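Local structure of lantibiotic dehydratase (Microbispora corallina, 5EHK) at residues Ser179-Leu184 and Gln296-Val301; Ala325-Val330 and Arg357-His362; Glu351-Thr356 and Thr364-Asp369. The protein probably uses glutamyl-tRNA to dehydrate serine and threonine residues in the precursor peptide of the lantibiotic NAI-107. All blocks are in the same frame, centred on the assembly; numbering follows the deposited sequence.

Contact 1 (Ser179-Leu184 and Gln296-Val301)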
loop_
_atom_site.group_PDB
_atom_site.type_symbol
_atom_site.label_atom_id
_atom_site.label_comp_id
_atom_site.label_asym_id
_atom_site.label_seq_id
_atom_site.Cartn_x
_atom_site.Cartn_y
_atom_site.Cartn_z
ATOM N N SER A 179 -42.611 -1.168 -11.891
ATOM C CA SER A 179 -43.351 0.044 -12.273
ATOM C C SER A 179 -44.849 -0.069 -11.993
ATOM O O SER A 179 -45.485 0.891 -11.543
ATOM C CB SER A 179 -43.101 0.441 -13.730
ATOM O OG SER A 179 -41.826 1.050 -13.867
ATOM N N ALA A 180 -45.400 -1.246 -12.260
ATOM C CA ALA A 180 -46.809 -1.507 -12.006
ATOM C C ALA A 180 -47.114 -1.726 -10.521
ATOM O O ALA A 180 -48.153 -1.283 -10.027
ATOM C CB ALA A 180 -47.288 -2.695 -12.834
ATOM N N VAL A 181 -46.227 -2.429 -9.821
ATOM C CA VAL A 181 -46.427 -2.722 -8.403
ATOM C C VAL A 181 -46.498 -1.414 -7.625
ATOM O O VAL A 181 -47.295 -1.269 -6.693
ATOM C CB VAL A 181 -45.279 -3.603 -7.836
ATOM C CG1 VAL A 181 -45.458 -3.828 -6.347
ATOM C CG2 VAL A 181 -45.194 -4.948 -8.579
ATOM N N HIS A 182 -45.675 -0.456 -8.046
ATOM C CA HIS A 182 -45.672 0.894 -7.486
ATOM C C HIS A 182 -47.044 1.551 -7.609
ATOM O O HIS A 182 -47.526 2.175 -6.664
ATOM C CB HIS A 182 -44.646 1.755 -8.218
ATOM C CG HIS A 182 -43.229 1.367 -7.949
ATOM N ND1 HIS A 182 -42.169 1.886 -8.658
ATOM C CD2 HIS A 182 -42.698 0.503 -7.050
ATOM C CE1 HIS A 182 -41.042 1.364 -8.207
ATOM N NE2 HIS A 182 -41.336 0.517 -7.236
ATOM N N ARG A 183 -47.677 1.387 -8.770
ATOM C CA ARG A 183 -48.976 1.999 -9.034
ATOM C C ARG A 183 -50.020 1.340 -8.169
ATOM O O ARG A 183 -50.934 2.002 -7.687
ATOM C CB ARG A 183 -49.354 1.869 -10.508
ATOM C CG ARG A 183 -48.625 2.841 -11.441
ATOM C CD ARG A 183 -48.743 2.412 -12.901
ATOM N NE ARG A 183 -50.129 2.282 -13.353
ATOM C CZ ARG A 183 -50.496 1.627 -14.452
ATOM N NH1 ARG A 183 -49.587 1.016 -15.201
ATOM N NH2 ARG A 183 -51.777 1.559 -14.790
ATOM N N LEU A 184 -49.870 0.041 -7.950
ATOM C CA LEU A 184 -50.734 -0.659 -7.018
ATOM C C LEU A 184 -50.479 -0.208 -5.560
ATOM O O LEU A 184 -51.405 -0.210 -4.739
ATOM C CB LEU A 184 -50.526 -2.169 -7.159
ATOM C CG LEU A 184 -51.099 -2.862 -8.401
ATOM C CD1 LEU A 184 -51.144 -4.368 -8.212
ATOM C CD2 LEU A 184 -52.473 -2.339 -8.732
ATOM N N GLN A 296 -47.043 -13.780 -11.374
ATOM C CA GLN A 296 -48.044 -14.578 -10.695
ATOM C C GLN A 296 -48.112 -14.217 -9.216
ATOM O O GLN A 296 -49.193 -14.204 -8.618
ATOM C CB GLN A 296 -47.766 -16.066 -10.885
ATOM C CG GLN A 296 -48.904 -16.961 -10.422
ATOM C CD GLN A 296 -50.208 -16.686 -11.181
ATOM O OE1 GLN A 296 -50.256 -16.735 -12.423
ATOM N NE2 GLN A 296 -51.275 -16.411 -10.433
ATOM N N HIS A 297 -46.954 -13.912 -8.633
ATOM C CA HIS A 297 -46.908 -13.472 -7.242
ATOM C C HIS A 297 -47.748 -12.227 -7.010
ATOM O O HIS A 297 -48.504 -12.186 -6.039
ATOM C CB HIS A 297 -45.481 -13.208 -6.734
ATOM C CG HIS A 297 -45.464 -12.507 -5.415
ATOM N ND1 HIS A 297 -45.768 -13.148 -4.236
ATOM C CD2 HIS A 297 -45.270 -11.207 -5.100
ATOM C CE1 HIS A 297 -45.728 -12.277 -3.244
ATOM N NE2 HIS A 297 -45.429 -11.091 -3.741
ATOM N N VAL A 298 -47.601 -11.211 -7.863
ATOM C CA VAL A 298 -48.444 -10.014 -7.739
ATOM C C VAL A 298 -49.942 -10.354 -7.835
ATOM O O VAL A 298 -50.737 -9.936 -6.983
ATOM C CB VAL A 298 -48.124 -8.938 -8.790
ATOM C CG1 VAL A 298 -49.071 -7.753 -8.615
ATOM C CG2 VAL A 298 -46.656 -8.497 -8.700
ATOM N N LEU A 299 -50.320 -11.116 -8.866
ATOM C CA LEU A 299 -51.706 -11.576 -9.008
ATOM C C LEU A 299 -52.223 -12.368 -7.801
ATOM O O LEU A 299 -53.330 -12.109 -7.332
ATOM C CB LEU A 299 -51.964 -12.340 -10.317
ATOM C CG LEU A 299 -51.880 -11.738 -11.728
ATOM C CD1 LEU A 299 -51.244 -10.354 -11.818
ATOM C CD2 LEU A 299 -51.175 -12.726 -12.655
ATOM N N ASP A 300 -51.455 -13.347 -7.320
ATOM C CA ASP A 300 -51.893 -14.132 -6.155
ATOM C C ASP A 300 -52.166 -13.234 -4.937
ATOM O O ASP A 300 -53.129 -13.449 -4.192
ATOM C CB ASP A 300 -50.880 -15.225 -5.802
ATOM C CG ASP A 300 -50.786 -16.307 -6.859
ATOM O OD1 ASP A 300 -51.804 -16.573 -7.528
ATOM O OD2 ASP A 300 -49.688 -16.876 -7.045
ATOM N N VAL A 301 -51.324 -12.217 -4.764
ATOM C CA VAL A 301 -51.467 -11.266 -3.673
ATOM C C VAL A 301 -52.708 -10.365 -3.791
ATOM O O VAL A 301 -53.461 -10.248 -2.818
ATOM C CB VAL A 301 -50.181 -10.424 -3.480
ATOM C CG1 VAL A 301 -50.475 -9.186 -2.663
ATOM C CG2 VAL A 301 -49.088 -11.259 -2.808
#
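Val-298 meets Val-181 and Leu-184 in a helix-to-helix packing contact: helix 294-306 lies against helix 174-185, and one valine from the first faces two apolar residues three positions apart on the second. From the CB of Val-298 outward, the path is short. The bond from CA sends CB toward the other helix, but CB comes no nearer than 5.0 Å, to Val-181 CG2, and the touching is left to its two methyls. CG1, anti to the backbone N (chi1 178°), goes to the leucine and lies 4.0 Å from Leu-184 CD1. CG2, beside the backbone N, goes to the other valine and comes to 3.8 Å from Val-181 CG2. The valine fork thus divides its contacts between the two residues. No hydrogen bond joins these segments, and all three touching residues are buried, with about 102 Å² hidden in total. Beside them helix 318-339 closes the group, its Leu-327 resting on Ala-180 and its Arg-328 on Leu-299. This is plain apolar adhesion between helices of the N-terminal family region, separate in sequence by over a hundred residues. The side chain of Val-298 crosses both partners obliquely, methyl against methyl each time.

Contact 2 (Ala325-Val330 and Arg357-His362)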
loop_
_atom_site.group_PDB
_atom_site.type_symbol
_atom_site.label_atom_id
_atom_site.label_comp_id
_atom_site.label_asym_id
_atom_site.label_seq_id
_atom_site.Cartn_x
_atom_site.Cartn_y
_atom_site.Cartn_z
ATOM N N ALA A 325 -56.143 -6.184 -14.567
ATOM C CA ALA A 325 -56.559 -6.955 -15.731
ATOM C C ALA A 325 -55.485 -6.901 -16.823
ATOM O O ALA A 325 -55.127 -7.931 -17.383
ATOM C CB ALA A 325 -57.917 -6.478 -16.241
ATOM N N ALA A 326 -54.954 -5.711 -17.093
ATOM C CA ALA A 326 -53.848 -5.541 -18.041
ATOM C C ALA A 326 -52.596 -6.399 -17.730
ATOM O O ALA A 326 -51.810 -6.728 -18.626
ATOM C CB ALA A 326 -53.467 -4.064 -18.117
ATOM N N LEU A 327 -52.428 -6.776 -16.467
ATOM C CA LEU A 327 -51.309 -7.619 -16.074
ATOM C C LEU A 327 -51.645 -9.092 -16.255
ATOM O O LEU A 327 -50.809 -9.867 -16.713
ATOM C CB LEU A 327 -50.895 -7.349 -14.618
ATOM C CG LEU A 327 -50.115 -6.062 -14.320
ATOM C CD1 LEU A 327 -49.995 -5.834 -12.828
ATOM C CD2 LEU A 327 -48.735 -6.093 -14.961
ATOM N N ARG A 328 -52.878 -9.473 -15.929
ATOM C CA ARG A 328 -53.337 -10.851 -16.137
ATOM C C ARG A 328 -53.353 -11.217 -17.622
ATOM O O ARG A 328 -53.303 -12.392 -17.979
ATOM C CB ARG A 328 -54.743 -11.040 -15.566
ATOM C CG ARG A 328 -54.865 -10.727 -14.101
ATOM C CD ARG A 328 -56.232 -11.087 -13.561
ATOM N NE ARG A 328 -56.390 -10.601 -12.197
ATOM C CZ ARG A 328 -57.526 -10.632 -11.518
ATOM N NH1 ARG A 328 -58.620 -11.144 -12.067
ATOM N NH2 ARG A 328 -57.563 -10.147 -10.289
ATOM N N GLU A 329 -53.451 -10.206 -18.479
ATOM C CA GLU A 329 -53.460 -10.429 -19.910
ATOM C C GLU A 329 -52.063 -10.829 -20.334
ATOM O O GLU A 329 -51.877 -11.758 -21.130
ATOM C CB GLU A 329 -53.883 -9.169 -20.675
ATOM C CG GLU A 329 -54.335 -9.467 -22.119
ATOM C CD GLU A 329 -54.772 -8.232 -22.907
ATOM O OE1 GLU A 329 -55.473 -7.359 -22.349
ATOM O OE2 GLU A 329 -54.392 -8.132 -24.095
ATOM N N VAL A 330 -51.079 -10.146 -19.758
ATOM C CA VAL A 330 -49.685 -10.408 -20.071
ATOM C C VAL A 330 -49.318 -11.787 -19.572
ATOM O O VAL A 330 -48.606 -12.532 -20.244
ATOM C CB VAL A 330 -48.777 -9.371 -19.424
ATOM C CG1 VAL A 330 -47.326 -9.845 -19.445
ATOM C CG2 VAL A 330 -48.937 -8.016 -20.130
ATOM N N ARG A 357 -46.915 -3.286 -23.231
ATOM C CA ARG A 357 -46.785 -1.862 -23.548
ATOM C C ARG A 357 -48.020 -1.076 -23.123
ATOM O O ARG A 357 -47.951 0.143 -22.903
ATOM C CB ARG A 357 -46.522 -1.643 -25.046
ATOM C CG ARG A 357 -45.163 -2.115 -25.523
ATOM C CD ARG A 357 -44.898 -1.700 -26.961
ATOM N NE ARG A 357 -44.888 -0.247 -27.116
ATOM C CZ ARG A 357 -43.836 0.533 -26.866
ATOM N NH1 ARG A 357 -42.688 0.004 -26.452
ATOM N NH2 ARG A 357 -43.926 1.847 -27.033
ATOM N N ARG A 358 -49.154 -1.769 -23.046
ATOM C CA ARG A 358 -50.389 -1.144 -22.588
ATOM C C ARG A 358 -50.247 -0.784 -21.116
ATOM O O ARG A 358 -50.532 0.343 -20.701
ATOM C CB ARG A 358 -51.592 -2.062 -22.824
ATOM C CG ARG A 358 -52.478 -1.606 -23.990
ATOM C CD ARG A 358 -53.526 -2.642 -24.344
ATOM N NE ARG A 358 -52.982 -3.745 -25.129
ATOM C CZ ARG A 358 -53.358 -5.014 -24.991
ATOM N NH1 ARG A 358 -54.280 -5.338 -24.089
ATOM N NH2 ARG A 358 -52.806 -5.960 -25.749
ATOM N N VAL A 359 -49.778 -1.758 -20.345
ATOM C CA VAL A 359 -49.466 -1.569 -18.941
ATOM C C VAL A 359 -48.460 -0.453 -18.776
ATOM O O VAL A 359 -48.669 0.465 -17.990
ATOM C CB VAL A 359 -48.844 -2.844 -18.367
ATOM C CG1 VAL A 359 -48.197 -2.574 -17.014
ATOM C CG2 VAL A 359 -49.891 -3.941 -18.277
ATOM N N HIS A 360 -47.391 -0.517 -19.560
ATOM C CA HIS A 360 -46.337 0.497 -19.549
ATOM C C HIS A 360 -45.312 0.163 -20.628
ATOM O O HIS A 360 -44.800 -0.961 -20.678
ATOM C CB HIS A 360 -45.627 0.537 -18.188
ATOM C CG HIS A 360 -44.460 1.475 -18.141
ATOM N ND1 HIS A 360 -44.570 2.816 -18.445
ATOM C CD2 HIS A 360 -43.152 1.258 -17.856
ATOM C CE1 HIS A 360 -43.383 3.388 -18.333
ATOM N NE2 HIS A 360 -42.504 2.466 -17.981
ATOM N N PRO A 361 -45.000 1.142 -21.492
ATOM C CA PRO A 361 -44.046 0.900 -22.578
ATOM C C PRO A 361 -42.625 0.784 -22.047
ATOM O O PRO A 361 -42.097 1.769 -21.543
ATOM C CB PRO A 361 -44.192 2.151 -23.455
ATOM C CG PRO A 361 -44.731 3.205 -22.536
ATOM C CD PRO A 361 -45.609 2.481 -21.568
ATOM N N HIS A 362 -42.028 -0.402 -22.147
ATOM C CA HIS A 362 -40.640 -0.595 -21.723
ATOM C C HIS A 362 -39.777 -1.237 -22.802
ATOM O O HIS A 362 -40.243 -2.118 -23.526
ATOM C CB HIS A 362 -40.574 -1.448 -20.455
ATOM C CG HIS A 362 -39.238 -1.408 -19.774
ATOM N ND1 HIS A 362 -38.633 -2.531 -19.254
ATOM C CD2 HIS A 362 -38.402 -0.373 -19.516
ATOM C CE1 HIS A 362 -37.477 -2.190 -18.711
ATOM N NE2 HIS A 362 -37.316 -0.886 -18.855
#
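A helical hairpin is held together where Val-359 and Arg-358, in the last turn of helix 346-359, meet Ala-326, Leu-327 and Glu-329 of the preceding helix 318-339. Val-359 gives the apolar half. Its CG2 lies 3.6 Å from Ala-326 CB, where the small alanine lets the backbones come close, with the two CA atoms 6.0 Å apart. The other methyl, CG1, meets Leu-327 CD2 at 4.1 Å, the leucine side chain crossing the valine at about a right angle. Trp-176 of helix 174-185 also touches both Leu-327 and Val-359. The polar half lies toward solvent. Arg-358, bent at chi3 (-78°), turns the end of its guanidinium onto Glu-329, whose chain is extended beyond CG. NH1 bonds to OE2 of Glu-329 at 2.8 Å, and the more bent bond from NH2 reaches that same oxygen at 3.2 Å. The carboxylate and guanidinium planes stand 43° apart, and both nitrogens come to OE2 from one face of the carboxylate. Arg-333 makes a further salt bridge to this oxygen. With two arginines drawn to it, Glu-329 is probably stabilised as the carboxylate, and its charge may offset part of theirs at the edge of the hairpin.

Contact 3 (Glu351-Thr356 and Thr364-Asp369); sequences ELIQST and TPLHVD
Leu-366, the first residue of strand 366-379, gives up the largest area here, and it does so by putting its branched end against Leu-352 and Ile-353 of helix 346-359. Its CD2 methyl comes 3.8 Å from Leu-352 CG, while CD1 touches both Ile-353 CD1, at 3.8 Å, and Leu-352 CD2, at 4.0 Å. Leu-352 turns toward the strand, with CG anti to its backbone N (chi1 -176°). Ile-353 does not start in that direction, and its contact comes through the tip of its CG1 branch. Pro-365 extends the apolar strip just before the strand: its CG sits 4.4 Å from Ile-353 CD1 and 3.5 Å from Thr-356 OG1, the threonine and proline side chains crossing at about a right angle. No hydrogen bond crosses between the segments. Alongside, strand 167-172 pairs with this one: the backbones of Pro-365 and His-367 bond to Asp-173 and Arg-171, and Thr-170 touches both Leu-352 and Leu-366. The local helix and strand axes approach to 11.3 Å and run at 148°, roughly antiparallel. A short loop after the helix reverses the chain into the strand, and the helix packs on that strand and its neighbour 167-172, an alpha/beta layer packing.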
loop_
_atom_site.group_PDB
_atom_site.type_symbol
_atom_site.label_atom_id
_atom_site.label_comp_id
_atom_site.label_asym_id
_atom_site.label_seq_id
_atom_site.Cartn_x
_atom_site.Cartn_y
_atom_site.Cartn_z
ATOM N N GLU A 351 -47.491 -10.004 -29.924
ATOM C CA GLU A 351 -48.744 -9.922 -29.179
ATOM C C GLU A 351 -48.507 -9.765 -27.678
ATOM O O GLU A 351 -49.244 -9.053 -26.998
ATOM C CB GLU A 351 -49.620 -11.152 -29.481
ATOM C CG GLU A 351 -50.553 -10.940 -30.689
ATOM C CD GLU A 351 -51.197 -12.222 -31.217
ATOM O OE1 GLU A 351 -50.760 -13.330 -30.824
ATOM O OE2 GLU A 351 -52.129 -12.113 -32.048
ATOM N N LEU A 352 -47.471 -10.420 -27.162
ATOM C CA LEU A 352 -47.108 -10.260 -25.765
ATOM C C LEU A 352 -46.532 -8.863 -25.542
ATOM O O LEU A 352 -46.845 -8.212 -24.549
ATOM C CB LEU A 352 -46.107 -11.344 -25.352
ATOM C CG LEU A 352 -45.606 -11.471 -23.909
ATOM C CD1 LEU A 352 -46.717 -11.254 -22.896
ATOM C CD2 LEU A 352 -45.004 -12.847 -23.714
ATOM N N ILE A 353 -45.720 -8.395 -26.486
ATOM C CA ILE A 353 -45.041 -7.108 -26.350
ATOM C C ILE A 353 -45.988 -5.922 -26.179
ATOM O O ILE A 353 -45.909 -5.211 -25.180
ATOM C CB ILE A 353 -44.090 -6.811 -27.533
ATOM C CG1 ILE A 353 -42.936 -7.804 -27.558
ATOM C CG2 ILE A 353 -43.553 -5.383 -27.448
ATOM C CD1 ILE A 353 -42.059 -7.699 -26.364
ATOM N N GLN A 354 -46.883 -5.695 -27.135
ATOM C CA GLN A 354 -47.725 -4.500 -27.055
ATOM C C GLN A 354 -48.687 -4.607 -25.860
ATOM O O GLN A 354 -49.120 -3.594 -25.315
ATOM C CB GLN A 354 -48.459 -4.202 -28.382
ATOM C CG GLN A 354 -49.912 -4.688 -28.467
ATOM C CD GLN A 354 -50.038 -6.204 -28.423
ATOM O OE1 GLN A 354 -49.050 -6.916 -28.582
ATOM N NE2 GLN A 354 -51.256 -6.702 -28.189
ATOM N N SER A 355 -49.008 -5.834 -25.456
ATOM C CA SER A 355 -49.829 -6.066 -24.264
ATOM C C SER A 355 -49.154 -5.464 -23.025
ATOM O O SER A 355 -49.757 -4.689 -22.282
ATOM C CB SER A 355 -50.096 -7.567 -24.079
ATOM O OG SER A 355 -50.944 -7.812 -22.972
ATOM N N THR A 356 -47.895 -5.836 -22.817
ATOM C CA THR A 356 -47.068 -5.238 -21.785
ATOM C C THR A 356 -46.915 -3.732 -21.980
ATOM O O THR A 356 -46.777 -2.994 -21.013
ATOM C CB THR A 356 -45.649 -5.883 -21.734
ATOM O OG1 THR A 356 -44.886 -5.496 -22.889
ATOM C CG2 THR A 356 -45.739 -7.409 -21.658
ATOM N N THR A 364 -37.353 -3.421 -22.621
ATOM C CA THR A 364 -37.138 -4.849 -22.440
ATOM C C THR A 364 -37.977 -5.376 -21.292
ATOM O O THR A 364 -37.464 -5.566 -20.201
ATOM C CB THR A 364 -35.675 -5.138 -22.097
ATOM O OG1 THR A 364 -35.209 -4.128 -21.203
ATOM C CG2 THR A 364 -34.808 -5.134 -23.338
ATOM N N PRO A 365 -39.272 -5.612 -21.531
ATOM C CA PRO A 365 -40.226 -6.012 -20.493
ATOM C C PRO A 365 -40.316 -7.529 -20.351
ATOM O O PRO A 365 -41.132 -8.019 -19.561
ATOM C CB PRO A 365 -41.544 -5.493 -21.043
ATOM C CG PRO A 365 -41.390 -5.698 -22.506
ATOM C CD PRO A 365 -39.946 -5.395 -22.823
ATOM N N LEU A 366 -39.516 -8.271 -21.112
ATOM C CA LEU A 366 -39.561 -9.730 -21.004
ATOM C C LEU A 366 -38.208 -10.350 -20.682
ATOM O O LEU A 366 -37.153 -9.857 -21.081
ATOM C CB LEU A 366 -40.094 -10.379 -22.297
ATOM C CG LEU A 366 -41.434 -10.018 -22.921
ATOM C CD1 LEU A 366 -41.577 -10.831 -24.184
ATOM C CD2 LEU A 366 -42.572 -10.315 -21.983
ATOM N N HIS A 367 -38.266 -11.454 -19.960
ATOM C CA HIS A 367 -37.099 -12.284 -19.731
ATOM C C HIS A 367 -37.427 -13.706 -20.170
ATOM O O HIS A 367 -38.438 -14.284 -19.750
ATOM C CB HIS A 367 -36.646 -12.242 -18.262
ATOM C CG HIS A 367 -35.469 -13.125 -17.981
ATOM N ND1 HIS A 367 -34.170 -12.739 -18.241
ATOM C CD2 HIS A 367 -35.397 -14.385 -17.485
ATOM C CE1 HIS A 367 -33.350 -13.722 -17.911
ATOM N NE2 HIS A 367 -34.068 -14.733 -17.448
ATOM N N VAL A 368 -36.609 -14.250 -21.061
ATOM C CA VAL A 368 -36.901 -15.559 -21.641
ATOM C C VAL A 368 -35.822 -16.558 -21.310
ATOM O O VAL A 368 -34.651 -16.296 -21.521
ATOM C CB VAL A 368 -37.068 -15.495 -23.186
ATOM C CG1 VAL A 368 -37.131 -16.899 -23.785
ATOM C CG2 VAL A 368 -38.304 -14.672 -23.565
ATOM N N ASP A 369 -36.221 -17.697 -20.768
ATOM C CA ASP A 369 -35.299 -18.808 -20.604
ATOM C C ASP A 369 -35.730 -19.916 -21.564
ATOM O O ASP A 369 -36.931 -20.149 -21.766
ATOM C CB ASP A 369 -35.310 -19.356 -19.173
ATOM C CG ASP A 369 -35.054 -18.281 -18.103
ATOM O OD1 ASP A 369 -34.416 -17.234 -18.406
ATOM O OD2 ASP A 369 -35.486 -18.523 -16.940
#

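Overall arrangement
The three contacts form one continuous patch of the N-terminal family region, on the same side of the chain's centre. Contacts 1 and 3 are buried and apolar, joining helix to helix and helix to strand respectively; contact 2 lies between them and is mixed, with a hydrophobic centre and a charged, more exposed edge. Contacts 2 and 3 share helix 346-359, which turns one face to helix 318-339 and another to the strand; Val-330 bridges them by touching Leu-352, Ser-355 and Thr-356. Contact 1 adjoins contact 2 through Leu-327, which touches Ala-180 and Leu-299, whereas contacts 1 and 3 do not touch, their nearest atoms being about 8 Å apart.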